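Local coordinates for peptide synthetase, module 7 (Actinoplanes teichomyceticus, PDB 4TX3), which forms a condensation-family domain of a nonribosomal peptide synthetase and binds another protein chain, probably to recruit a peptide-tailoring enzyme, at residues 167-170 and 171-174; 406-409 and 410-414; 439-442 and 443-447. All blocks are in the same frame, centred on the assembly; numbering follows the deposited sequence.

Contact 1: residues 167-170 and 171-174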
ATOM      1  N   ALA B 167       2.809   9.501 -23.628  1.00 43.67           N
ATOM      2  CA  ALA B 167       2.003  10.662 -23.988  1.00 43.48           C
ATOM      3  C   ALA B 167       2.837  11.888 -24.377  1.00 47.45           C
ATOM      4  O   ALA B 167       2.335  13.006 -24.352  1.00 53.74           O
ATOM      5  CB  ALA B 167       1.072  11.025 -22.841  1.00 44.60           C
ATOM      6  N   GLY B 168       4.106  11.693 -24.710  1.00 41.98           N
ATOM      7  CA  GLY B 168       4.904  12.774 -25.258  1.00 39.51           C
ATOM      8  C   GLY B 168       5.524  13.786 -24.307  1.00 48.77           C
ATOM      9  O   GLY B 168       5.984  14.836 -24.749  1.00 53.14           O
ATOM     10  N   ARG B 169       5.554  13.489 -23.010  1.00 48.15           N
ATOM     11  CA  ARG B 169       6.241  14.366 -22.061  1.00 41.66           C
ATOM     12  C   ARG B 169       7.176  13.564 -21.149  1.00 44.11           C
ATOM     13  O   ARG B 169       6.969  12.361 -20.925  1.00 46.64           O
ATOM     14  CB  ARG B 169       5.232  15.152 -21.212  1.00 43.04           C
ATOM     15  CG  ARG B 169       4.542  14.288 -20.169  1.00 45.61           C
ATOM     16  CD  ARG B 169       3.591  15.027 -19.237  1.00 46.10           C
ATOM     17  NE  ARG B 169       3.037  14.061 -18.290  1.00 46.49           N
ATOM     18  CZ  ARG B 169       1.942  13.338 -18.510  1.00 43.49           C
ATOM     19  NH1 ARG B 169       1.246  13.496 -19.628  1.00 48.90           N
ATOM     20  NH2 ARG B 169       1.535  12.465 -17.606  1.00 44.05           N
ATOM     21  N   ALA B 170       8.213  14.228 -20.641  1.00 39.35           N
ATOM     22  CA  ALA B 170       9.044  13.665 -19.574  1.00 45.12           C
ATOM     23  C   ALA B 170       8.220  13.613 -18.270  1.00 47.88           C
ATOM     24  O   ALA B 170       7.307  14.434 -18.084  1.00 47.06           O
ATOM     25  CB  ALA B 170      10.317  14.491 -19.391  1.00 36.28           C
ATOM     26  N   PRO B 171       8.516  12.645 -17.375  1.00 45.66           N
ATOM     27  CA  PRO B 171       7.693  12.527 -16.163  1.00 44.20           C
ATOM     28  C   PRO B 171       7.739  13.807 -15.327  1.00 41.81           C
ATOM     29  O   PRO B 171       8.807  14.404 -15.211  1.00 41.49           O
ATOM     30  CB  PRO B 171       8.331  11.350 -15.412  1.00 40.69           C
ATOM     31  CG  PRO B 171       9.154  10.631 -16.420  1.00 38.72           C
ATOM     32  CD  PRO B 171       9.623  11.672 -17.381  1.00 40.67           C
ATOM     33  N   GLU B 172       6.594  14.237 -14.803  1.00 43.55           N
ATOM     34  CA  GLU B 172       6.544  15.382 -13.895  1.00 45.82           C
ATOM     35  C   GLU B 172       6.378  14.883 -12.463  1.00 43.92           C
ATOM     36  O   GLU B 172       5.261  14.601 -12.029  1.00 42.26           O
ATOM     37  CB  GLU B 172       5.397  16.327 -14.267  1.00 44.08           C
ATOM     38  CG  GLU B 172       5.526  16.946 -15.656  1.00 57.35           C
ATOM     39  CD  GLU B 172       4.250  17.663 -16.131  1.00 66.32           C
ATOM     40  OE1 GLU B 172       3.214  16.991 -16.344  1.00 62.10           O
ATOM     41  OE2 GLU B 172       4.290  18.899 -16.317  1.00 72.85           O
ATOM     42  N   ARG B 173       7.489  14.741 -11.739  1.00 42.62           N
ATOM     43  CA  ARG B 173       7.428  14.244 -10.363  1.00 40.12           C
ATOM     44  C   ARG B 173       8.327  15.036  -9.448  1.00 36.10           C
ATOM     45  O   ARG B 173       9.362  15.535  -9.876  1.00 39.35           O
ATOM     46  CB  ARG B 173       7.836  12.765 -10.271  1.00 37.53           C
ATOM     47  CG  ARG B 173       7.330  11.881 -11.400  1.00 39.65           C
ATOM     48  CD  ARG B 173       7.429  10.420 -11.030  1.00 35.42           C
ATOM     49  NE  ARG B 173       6.646  10.128  -9.838  1.00 33.05           N
ATOM     50  CZ  ARG B 173       6.677   8.971  -9.190  1.00 33.56           C
ATOM     51  NH1 ARG B 173       7.462   7.987  -9.602  1.00 32.83           N
ATOM     52  NH2 ARG B 173       5.926   8.805  -8.119  1.00 37.47           N
ATOM     53  N   ALA B 174       7.936  15.122  -8.180  1.00 35.16           N
ATOM     54  CA  ALA B 174       8.843  15.535  -7.112  1.00 37.80           C
ATOM     55  C   ALA B 174       9.979  14.513  -6.944  1.00 36.57           C
ATOM     56  O   ALA B 174       9.746  13.304  -6.975  1.00 33.76           O
ATOM     57  CB  ALA B 174       8.076  15.694  -5.802  1.00 35.84           C
TER
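P171 follows A170 directly, and its CD lies 3.5 Å from A170 CB. The ring also rests on A161 and R165 of helix 148-166. E172 reaches back past A170 to R169. Its CG is anti to the carbonyl carbon, and the chain then runs straight out, across R169 at about a right angle. E172 OE1 stands 3.5 Å from R169 NE and 3.5 Å from R169 CD. The oxygen is well out of the guanidinium plane, so this salt bridge rests on charge alone, with no N-H aimed at it. The two flat groups are 48° apart. R169 NH2 and R173 NE form salt bridges with acidic side chains of another protein's chain, and E172 N and A174 N hydrogen-bond to acidic side chains there. R173 NH1 also pairs with D157 of helix 148-166. The helix ends just before these residues in a Schellman motif, with G168 as C-prime residue at positive phi. The exit loop beyond it forms a charged protein-protein docking site.

Contact 2: residues 406-409 and 410-414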
ATOM      1  N   ARG B 406      -2.892 -17.424   4.502  1.00 40.55           N
ATOM      2  CA  ARG B 406      -4.125 -17.049   3.802  1.00 41.18           C
ATOM      3  C   ARG B 406      -5.171 -16.593   4.807  1.00 44.54           C
ATOM      4  O   ARG B 406      -5.195 -17.065   5.942  1.00 36.52           O
ATOM      5  CB  ARG B 406      -4.702 -18.215   2.991  1.00 41.01           C
ATOM      6  CG  ARG B 406      -3.857 -18.700   1.833  1.00 41.84           C
ATOM      7  CD  ARG B 406      -3.603 -17.584   0.881  1.00 48.07           C
ATOM      8  NE  ARG B 406      -2.808 -18.015  -0.255  1.00 52.37           N
ATOM      9  CZ  ARG B 406      -2.277 -17.175  -1.137  1.00 54.33           C
ATOM     10  NH1 ARG B 406      -2.461 -15.865  -0.994  1.00 51.64           N
ATOM     11  NH2 ARG B 406      -1.553 -17.644  -2.147  1.00 52.89           N
ATOM     12  N   ARG B 407      -6.051 -15.690   4.383  1.00 48.05           N
ATOM     13  CA  ARG B 407      -7.194 -15.299   5.208  1.00 47.70           C
ATOM     14  C   ARG B 407      -8.479 -15.198   4.397  1.00 49.07           C
ATOM     15  O   ARG B 407      -8.456 -14.897   3.197  1.00 48.46           O
ATOM     16  CB  ARG B 407      -6.919 -13.975   5.916  1.00 50.40           C
ATOM     17  CG  ARG B 407      -5.807 -14.099   6.925  1.00 55.68           C
ATOM     18  CD  ARG B 407      -5.444 -12.776   7.543  1.00 58.88           C
ATOM     19  NE  ARG B 407      -4.399 -12.966   8.534  1.00 57.20           N
ATOM     20  CZ  ARG B 407      -4.602 -13.528   9.718  1.00 56.52           C
ATOM     21  NH1 ARG B 407      -5.819 -13.956  10.052  1.00 56.02           N
ATOM     22  NH2 ARG B 407      -3.593 -13.662  10.567  1.00 54.18           N
ATOM     23  N   ASN B 408      -9.602 -15.463   5.055  1.00 46.27           N
ATOM     24  CA  ASN B 408     -10.879 -15.370   4.379  1.00 41.59           C
ATOM     25  C   ASN B 408     -11.373 -13.929   4.441  1.00 48.61           C
ATOM     26  O   ASN B 408     -10.607 -13.022   4.777  1.00 49.07           O
ATOM     27  CB  ASN B 408     -11.901 -16.363   4.972  1.00 40.25           C
ATOM     28  CG  ASN B 408     -12.239 -16.099   6.450  1.00 45.71           C
ATOM     29  OD1 ASN B 408     -12.166 -14.977   6.946  1.00 48.77           O
ATOM     30  ND2 ASN B 408     -12.643 -17.149   7.144  1.00 44.78           N
ATOM     31  N   ASP B 409     -12.643 -13.715   4.113  1.00 51.18           N
ATOM     32  CA  ASP B 409     -13.186 -12.363   4.028  1.00 49.23           C
ATOM     33  C   ASP B 409     -13.492 -11.794   5.392  1.00 45.88           C
ATOM     34  O   ASP B 409     -13.642 -10.595   5.533  1.00 53.25           O
ATOM     35  CB  ASP B 409     -14.448 -12.339   3.169  1.00 52.29           C
ATOM     36  CG  ASP B 409     -14.168 -12.683   1.735  1.00 58.60           C
ATOM     37  OD1 ASP B 409     -13.007 -12.514   1.307  1.00 65.17           O
ATOM     38  OD2 ASP B 409     -15.099 -13.123   1.034  1.00 67.88           O
ATOM     39  N   ASP B 410     -13.607 -12.654   6.393  1.00 47.11           N
ATOM     40  CA  ASP B 410     -13.742 -12.188   7.765  1.00 52.41           C
ATOM     41  C   ASP B 410     -12.372 -11.997   8.439  1.00 54.98           C
ATOM     42  O   ASP B 410     -12.285 -11.945   9.671  1.00 55.55           O
ATOM     43  CB  ASP B 410     -14.587 -13.162   8.587  1.00 51.30           C
ATOM     44  CG  ASP B 410     -16.061 -13.079   8.253  1.00 62.19           C
ATOM     45  OD1 ASP B 410     -16.435 -12.201   7.446  1.00 63.89           O
ATOM     46  OD2 ASP B 410     -16.849 -13.885   8.803  1.00 66.97           O
ATOM     47  N   ASP B 411     -11.312 -11.914   7.638  1.00 45.92           N
ATOM     48  CA  ASP B 411      -9.950 -11.807   8.168  1.00 58.69           C
ATOM     49  C   ASP B 411      -9.513 -13.033   9.002  1.00 55.40           C
ATOM     50  O   ASP B 411      -8.555 -12.955   9.771  1.00 55.72           O
ATOM     51  CB  ASP B 411      -9.815 -10.534   9.020  1.00 59.66           C
ATOM     52  CG  ASP B 411      -8.415  -9.983   9.014  1.00 65.87           C
ATOM     53  OD1 ASP B 411      -7.836  -9.881   7.910  1.00 70.09           O
ATOM     54  OD2 ASP B 411      -7.892  -9.666  10.107  1.00 68.93           O
ATOM     55  N   ASP B 412     -10.204 -14.162   8.843  1.00 53.13           N
ATOM     56  CA  ASP B 412      -9.871 -15.371   9.597  1.00 48.71           C
ATOM     57  C   ASP B 412      -8.886 -16.294   8.867  1.00 48.37           C
ATOM     58  O   ASP B 412      -8.901 -16.399   7.631  1.00 45.31           O
ATOM     59  CB  ASP B 412     -11.145 -16.145   9.942  1.00 49.16           C
ATOM     60  CG  ASP B 412     -11.999 -15.422  10.978  1.00 56.87           C
ATOM     61  OD1 ASP B 412     -11.511 -14.417  11.539  1.00 60.76           O
ATOM     62  OD2 ASP B 412     -13.148 -15.847  11.235  1.00 59.73           O
ATOM     63  N   GLU B 413      -8.028 -16.936   9.661  1.00 40.51           N
ATOM     64  CA  GLU B 413      -7.082 -17.947   9.210  1.00 36.81           C
ATOM     65  C   GLU B 413      -7.689 -18.980   8.254  1.00 42.53           C
ATOM     66  O   GLU B 413      -8.656 -19.674   8.595  1.00 38.59           O
ATOM     67  CB  GLU B 413      -6.496 -18.673  10.421  1.00 40.76           C
ATOM     68  CG  GLU B 413      -5.436 -17.894  11.199  1.00 43.51           C
ATOM     69  CD  GLU B 413      -6.012 -16.872  12.176  1.00 48.88           C
ATOM     70  OE1 GLU B 413      -7.194 -16.980  12.580  1.00 50.00           O
ATOM     71  OE2 GLU B 413      -5.261 -15.951  12.547  1.00 54.75           O
ATOM     72  N   ASP B 414      -7.105 -19.096   7.065  1.00 38.77           N
ATOM     73  CA  ASP B 414      -7.652 -19.978   6.047  1.00 37.94           C
ATOM     74  C   ASP B 414      -6.602 -20.876   5.369  1.00 38.49           C
ATOM     75  O   ASP B 414      -6.726 -21.206   4.196  1.00 39.50           O
ATOM     76  CB  ASP B 414      -8.377 -19.141   4.996  1.00 40.57           C
ATOM     77  CG  ASP B 414      -9.479 -19.913   4.313  1.00 41.97           C
ATOM     78  OD1 ASP B 414     -10.265 -20.585   5.026  1.00 39.24           O
ATOM     79  OD2 ASP B 414      -9.549 -19.860   3.069  1.00 39.77           O
TER
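R407 carries this contact, laid along the turn that joins strands 399-407 and 413-423. Its CB lies 3.6 Å from D412 O, close to where R407 CA makes a CA-H...O contact with the same oxygen. CG stays near D412 O and D411 O. CD meets D411 OD1 at 3.8 Å. The chain is extended from CG to NE, which carries the guanidinium past D411 toward E413. NE itself forms a salt bridge with E369 outside the turn. At the tip, NH1 has two weak bonds. R407 NH1 reaches D411 O at 2.9 Å. R407 NH1 also reaches E413 OE2 at 3.2 Å, as part of a salt bridge. Both oxygens sit at the guanidinium edge, near its plane. NH2 adds a weak bond to E413 OE2. The E413 carboxylate is turned 74° from the guanidinium, and a bend at chi2 (81°) brings it alongside R407.

The backbone is a beta hairpin closed by a type I turn from N408 to D411, with D411 in a left-handed conformation, as in a turn with a G1 bulge. N408 N bonds to D412 O at 2.8 Å, and D411 N to N408 O. N408 CG sits between its backbone N and carbonyl carbon (chi1 63°), which puts OD1 inside the turn. There N408 OD1 accepts D412 N at 2.8 Å and, weakly, D410 N. The D412 donor approaches from above the amide carbonyl plane. R406 O takes D414 N at 3.0 Å. The side chain of E413 also touches H247 and A251 of helix 244-255.

Contact 3: residues 439-442 and 443-447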
ATOM      1  N   LEU B 439       7.559 -30.701   8.662  1.00 29.92           N
ATOM      2  CA  LEU B 439       7.237 -29.418   9.266  1.00 31.53           C
ATOM      3  C   LEU B 439       5.723 -29.257   9.335  1.00 32.80           C
ATOM      4  O   LEU B 439       5.192 -28.781  10.351  1.00 32.45           O
ATOM      5  CB  LEU B 439       7.889 -28.249   8.511  1.00 26.35           C
ATOM      6  CG  LEU B 439       7.451 -26.878   9.053  1.00 30.31           C
ATOM      7  CD1 LEU B 439       7.832 -26.670  10.528  1.00 27.65           C
ATOM      8  CD2 LEU B 439       7.988 -25.742   8.201  1.00 29.14           C
ATOM      9  N   VAL B 440       5.019 -29.681   8.282  1.00 33.63           N
ATOM     10  CA  VAL B 440       3.549 -29.652   8.306  1.00 31.79           C
ATOM     11  C   VAL B 440       2.999 -30.557   9.412  1.00 32.26           C
ATOM     12  O   VAL B 440       2.081 -30.175  10.146  1.00 29.30           O
ATOM     13  CB  VAL B 440       2.938 -30.069   6.942  1.00 37.52           C
ATOM     14  CG1 VAL B 440       1.419 -30.162   7.036  1.00 26.95           C
ATOM     15  CG2 VAL B 440       3.347 -29.086   5.850  1.00 35.07           C
ATOM     16  N   ARG B 441       3.581 -31.751   9.544  1.00 32.26           N
ATOM     17  CA  ARG B 441       3.153 -32.681  10.587  1.00 31.84           C
ATOM     18  C   ARG B 441       3.388 -32.117  11.980  1.00 36.49           C
ATOM     19  O   ARG B 441       2.498 -32.197  12.837  1.00 34.75           O
ATOM     20  CB  ARG B 441       3.852 -34.028  10.425  1.00 36.34           C
ATOM     21  CG  ARG B 441       3.418 -34.744   9.146  1.00 40.85           C
ATOM     22  CD  ARG B 441       3.009 -36.201   9.371  1.00 51.41           C
ATOM     23  NE  ARG B 441       2.138 -36.428  10.531  1.00 50.85           N
ATOM     24  CZ  ARG B 441       2.378 -37.357  11.464  1.00 58.36           C
ATOM     25  NH1 ARG B 441       3.472 -38.129  11.379  1.00 50.07           N
ATOM     26  NH2 ARG B 441       1.540 -37.511  12.491  1.00 50.10           N
ATOM     27  N   VAL B 442       4.560 -31.523  12.202  1.00 30.43           N
ATOM     28  CA  VAL B 442       4.843 -30.922  13.500  1.00 31.82           C
ATOM     29  C   VAL B 442       3.833 -29.832  13.786  1.00 28.56           C
ATOM     30  O   VAL B 442       3.287 -29.758  14.883  1.00 31.98           O
ATOM     31  CB  VAL B 442       6.282 -30.339  13.575  1.00 35.53           C
ATOM     32  CG1 VAL B 442       6.445 -29.437  14.791  1.00 26.26           C
ATOM     33  CG2 VAL B 442       7.298 -31.449  13.576  1.00 30.67           C
ATOM     34  N   LEU B 443       3.569 -28.996  12.792  1.00 30.66           N
ATOM     35  CA  LEU B 443       2.579 -27.927  12.957  1.00 34.72           C
ATOM     36  C   LEU B 443       1.168 -28.465  13.259  1.00 35.06           C
ATOM     37  O   LEU B 443       0.457 -27.904  14.098  1.00 35.77           O
ATOM     38  CB  LEU B 443       2.559 -27.027  11.722  1.00 33.95           C
ATOM     39  CG  LEU B 443       3.816 -26.145  11.676  1.00 29.96           C
ATOM     40  CD1 LEU B 443       4.148 -25.755  10.269  1.00 24.55           C
ATOM     41  CD2 LEU B 443       3.651 -24.911  12.552  1.00 23.70           C
ATOM     42  N   GLU B 444       0.767 -29.565  12.630  1.00 33.43           N
ATOM     43  CA  GLU B 444      -0.540 -30.154  12.966  1.00 35.01           C
ATOM     44  C   GLU B 444      -0.624 -30.663  14.423  1.00 36.85           C
ATOM     45  O   GLU B 444      -1.525 -30.255  15.173  1.00 38.67           O
ATOM     46  CB  GLU B 444      -0.872 -31.284  11.999  1.00 35.92           C
ATOM     47  CG  GLU B 444      -1.066 -30.819  10.564  1.00 35.74           C
ATOM     48  CD  GLU B 444      -1.018 -31.965   9.563  1.00 43.48           C
ATOM     49  OE1 GLU B 444      -0.522 -33.060   9.925  1.00 48.05           O
ATOM     50  OE2 GLU B 444      -1.483 -31.777   8.415  1.00 43.87           O
ATOM     51  N   GLN B 445       0.312 -31.531  14.821  1.00 36.19           N
ATOM     52  CA  GLN B 445       0.362 -32.076  16.190  1.00 39.14           C
ATOM     53  C   GLN B 445       0.367 -30.994  17.257  1.00 35.61           C
ATOM     54  O   GLN B 445      -0.318 -31.074  18.274  1.00 41.30           O
ATOM     55  CB  GLN B 445       1.607 -32.951  16.385  1.00 33.22           C
ATOM     56  CG  GLN B 445       1.770 -34.015  15.338  1.00 33.92           C
ATOM     57  CD  GLN B 445       3.128 -34.676  15.402  1.00 39.37           C
ATOM     58  OE1 GLN B 445       3.683 -34.899  16.484  1.00 40.74           O
ATOM     59  NE2 GLN B 445       3.683 -34.985  14.237  1.00 39.82           N
ATOM     60  N   VAL B 446       1.172 -29.985  17.014  1.00 32.41           N
ATOM     61  CA  VAL B 446       1.398 -28.954  17.989  1.00 38.05           C
ATOM     62  C   VAL B 446       0.147 -28.061  18.053  1.00 37.85           C
ATOM     63  O   VAL B 446      -0.215 -27.539  19.111  1.00 39.28           O
ATOM     64  CB  VAL B 446       2.708 -28.195  17.630  1.00 35.50           C
ATOM     65  CG1 VAL B 446       2.516 -26.721  17.624  1.00 36.40           C
ATOM     66  CG2 VAL B 446       3.851 -28.625  18.552  1.00 36.20           C
ATOM     67  N   ALA B 447      -0.544 -27.933  16.924  1.00 39.72           N
ATOM     68  CA  ALA B 447      -1.828 -27.222  16.889  1.00 42.06           C
ATOM     69  C   ALA B 447      -2.896 -27.912  17.725  1.00 44.22           C
ATOM     70  O   ALA B 447      -3.619 -27.260  18.473  1.00 50.32           O
ATOM     71  CB  ALA B 447      -2.313 -27.079  15.475  1.00 37.96           C
TER
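R441 and Q445 stand one turn apart, and Q445 NE2 sits over one face of the R441 guanidinium, toward its rim. Q445 NE2 is 3.7 Å from R441 NH2. The two planes are 36° apart, and the amide meets the guanidinium through NE2. In R441, bends at chi2 and chi3 swing the guanidinium, which stands out from the helix, back toward the Q445 side. Q445 instead runs extended beyond CG. R441 NH1 forms a salt bridge with the D458 carboxylate, and Q445 NE2 gives a hydrogen bond to D458 O, so the pair fastens the helix to the C-terminal tail.

E444 comes to the edge of the same guanidinium, near its plane. Its OE1 is 4.3 Å from R441 NE, beyond a salt bridge, so any attraction there is probably modest. E444 OE2 lies against V440 CG1 at 3.6 Å, with the two side chains crossing at a slant.

L439 and L443 also cross at a slant. L443 CD1 presses on L439 CG at 3.7 Å. L439, V442 and L443 pack on A268 and L272 of helix 261-278, while L443 and V446 rest on L250 of helix 244-255.

The backbone repeats the i to i+4 bond: Q445 N to R441 O is nearly straight (173°), at 3.0 Å. L443 N, E444 N and V446 N bond in the same way to L439 O, V440 O and V442 O. These features are those of an amphipathic alpha-helix, with an apolar side packed on helices 261-278 and 244-255 and a polar side fastened by D458.

How the contacts relate
Going from the N terminus, contact 1 comes first, within the exit loop of helix 148-166, before helix 180-191. Contact 2 follows much later and closes the hairpin turn between strands 399-407 and 413-423. Contact 3 lies within helix 429-448, the next element. Contacts 1 and 3 close no longer loop. All three are local and in series, so none nests in or crosses another. The centre of contact 1 is about 41 Å from that of contact 2 and about 53 Å from that of contact 3, across the chain's centre from the latter. Contacts 2 and 3 share one side, centres about 20 Å apart. Both touch helix 244-255, contact 2 through E413 and contact 3 through L443.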